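Local coordinates for putative DNA-binding protein (Ralstonia eutropha, PDB 2OBP) that probably binds DNA, through a small helical domain with a two-stranded beta-hairpin, at residues 48-51 and 52-55. Numbering follows the deposited sequence.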
ATOM      1  N   LEU A  48       0.460  -8.575  -7.978  1.00 25.74           N
ATOM      2  CA  LEU A  48      -0.816  -8.088  -8.486  1.00 25.63           C
ATOM      3  C   LEU A  48      -0.553  -7.339  -9.775  1.00 26.27           C
ATOM      4  O   LEU A  48       0.434  -6.625  -9.880  1.00 27.02           O
ATOM      5  CB  LEU A  48      -1.467  -7.126  -7.485  1.00 27.54           C
ATOM      6  CG  LEU A  48      -1.943  -7.739  -6.178  1.00 27.06           C
ATOM      7  CD1 LEU A  48      -2.534  -6.648  -5.257  1.00 30.46           C
ATOM      8  CD2 LEU A  48      -2.989  -8.843  -6.402  1.00 24.31           C
ATOM      9  N   PRO A  49      -1.446  -7.483 -10.762  1.00 26.78           N
ATOM     10  CA  PRO A  49      -1.427  -6.570 -11.898  1.00 25.31           C
ATOM     11  C   PRO A  49      -1.640  -5.123 -11.438  1.00 26.00           C
ATOM     12  O   PRO A  49      -2.324  -4.895 -10.416  1.00 25.19           O
ATOM     13  CB  PRO A  49      -2.626  -7.002 -12.733  1.00 31.64           C
ATOM     14  CG  PRO A  49      -3.055  -8.321 -12.202  1.00 28.58           C
ATOM     15  CD  PRO A  49      -2.568  -8.438 -10.810  1.00 23.72           C
HETATM   16  N   MSE A  50      -1.079  -4.166 -12.171  1.00 25.49           N
HETATM   17  CA  MSE A  50      -1.224  -2.764 -11.819  0.50 25.95           C
HETATM   18  C   MSE A  50      -2.694  -2.320 -11.671  1.00 25.58           C
HETATM   19  O   MSE A  50      -3.023  -1.495 -10.804  1.00 24.77           O
HETATM   20  CB  MSE A  50      -0.492  -1.929 -12.863  0.50 27.46           C
HETATM   21  CG  MSE A  50      -0.554  -0.463 -12.635  0.50 20.84           C
HETATM   22 SE   MSE A  50       0.022   0.158 -10.890  0.38 28.05          SE
HETATM   23  CE  MSE A  50       1.698  -0.572 -10.712  0.50  6.74           C
ATOM     24  N   SER A  51      -3.586  -2.838 -12.524  1.00 26.37           N
ATOM     25  CA  SER A  51      -4.995  -2.422 -12.422  1.00 25.55           C
ATOM     26  C   SER A  51      -5.595  -2.822 -11.070  1.00 25.35           C
ATOM     27  O   SER A  51      -6.371  -2.064 -10.469  1.00 22.96           O
ATOM     28  CB  SER A  51      -5.828  -3.015 -13.572  1.00 28.93           C
ATOM     29  OG  SER A  51      -5.712  -4.414 -13.564  1.00 28.22           O
ATOM     30  N   VAL A  52      -5.259  -4.010 -10.592  1.00 24.74           N
ATOM     31  CA  VAL A  52      -5.754  -4.477  -9.294  1.00 23.65           C
ATOM     32  C   VAL A  52      -5.140  -3.666  -8.149  1.00 24.93           C
ATOM     33  O   VAL A  52      -5.828  -3.235  -7.207  1.00 23.02           O
ATOM     34  CB  VAL A  52      -5.500  -6.000  -9.110  1.00 22.76           C
ATOM     35  CG1 VAL A  52      -6.059  -6.444  -7.757  1.00 23.83           C
ATOM     36  CG2 VAL A  52      -6.132  -6.758 -10.271  1.00 24.84           C
ATOM     37  N   LEU A  53      -3.851  -3.385  -8.256  1.00 24.04           N
ATOM     38  CA  LEU A  53      -3.189  -2.578  -7.224  1.00 22.20           C
ATOM     39  C   LEU A  53      -3.878  -1.224  -7.112  1.00 22.22           C
ATOM     40  O   LEU A  53      -4.133  -0.742  -5.988  1.00 22.77           O
ATOM     41  CB  LEU A  53      -1.689  -2.420  -7.473  1.00 23.20           C
ATOM     42  CG  LEU A  53      -0.987  -1.473  -6.455  1.00 21.78           C
ATOM     43  CD1 LEU A  53      -1.013  -2.018  -4.999  1.00 24.17           C
ATOM     44  CD2 LEU A  53       0.458  -1.118  -6.901  1.00 22.61           C
ATOM     45  N   ARG A  54      -4.128  -0.577  -8.247  1.00 22.17           N
ATOM     46  CA  ARG A  54      -4.772   0.749  -8.229  1.00 24.04           C
ATOM     47  C   ARG A  54      -6.147   0.736  -7.569  1.00 22.74           C
ATOM     48  O   ARG A  54      -6.492   1.654  -6.831  1.00 25.77           O
ATOM     49  CB  ARG A  54      -4.833   1.355  -9.624  1.00 24.51           C
ATOM     50  CG  ARG A  54      -3.443   1.799 -10.148  1.00 30.14           C
ATOM     51  CD  ARG A  54      -3.557   2.602 -11.387  1.00 33.30           C
ATOM     52  NE  ARG A  54      -2.257   2.872 -12.032  1.00 39.80           N
ATOM     53  CZ  ARG A  54      -1.481   3.934 -11.788  1.00 41.87           C
ATOM     54  NH1 ARG A  54      -1.817   4.851 -10.883  1.00 36.45           N
ATOM     55  NH2 ARG A  54      -0.344   4.079 -12.463  1.00 43.71           N
ATOM     56  N   ARG A  55      -6.906  -0.340  -7.805  1.00 23.51           N
ATOM     57  CA  ARG A  55      -8.213  -0.499  -7.206  1.00 21.81           C
ATOM     58  C   ARG A  55      -8.091  -0.597  -5.683  1.00 22.68           C
ATOM     59  O   ARG A  55      -8.789   0.084  -4.934  1.00 22.97           O
ATOM     60  CB  ARG A  55      -8.880  -1.768  -7.807  1.00 23.64           C
ATOM     61  CG  ARG A  55     -10.317  -2.061  -7.360  1.00 24.09           C
ATOM     62  CD  ARG A  55     -10.387  -2.834  -6.076  1.00 20.48           C
ATOM     63  NE  ARG A  55      -9.952  -4.236  -6.205  1.00 25.99           N
ATOM     64  CZ  ARG A  55      -9.900  -5.131  -5.216  1.00 31.12           C
ATOM     65  NH1 ARG A  55     -10.224  -4.821  -3.983  1.00 27.36           N
ATOM     66  NH2 ARG A  55      -9.534  -6.382  -5.487  1.00 28.80           N
TER
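The carbonyl oxygen of Met50 receives the backbone N of Arg54 at 2.9 Å, the shortest of three successive i to i+4 bonds that open helix 50-62. Pro49 sits at the N-cap: its ring leaves no N-H to offer, which costs nothing just before a helix, while its O takes Leu53 N at 3.0 Å in a nearly straight bond (165°). Ser51 O accepts Arg55 N at 3.2 Å and is less well aligned.

Side chains also meet across this first turn. Val52 is branched at CB and reaches two neighbours at once: CG2 lies alongside the Pro49 ring, 4.0 Å from CG, and CG1 meets Leu48 CD2 at 4.1 Å, the two side chains crossing at about a right angle. Met50, present as selenomethionine, has CG opposite the backbone N (chi1 180°) and then bends twice; in this conformer, one of two modelled and so tentative, SE lies 3.7 Å from Arg54 NE, oblique to the guanidinium, and CE 4.0 Å from Leu53 CD2. The extended Arg54 chain carries its charged end onward to Gly74 O and close to a nitrate, probably from the crystallisation liquor.

Arg55 turns the other way, to Gln59 and Asp15. Leu48 and buried Leu53 pack on Val21 of helix 16-28, while Met50 and Leu53 touch helix 39-46. The topology is consistent with a winged helix-turn-helix, helix 50-62 in the recognition position and strands 66-70 and 76-80 as wing.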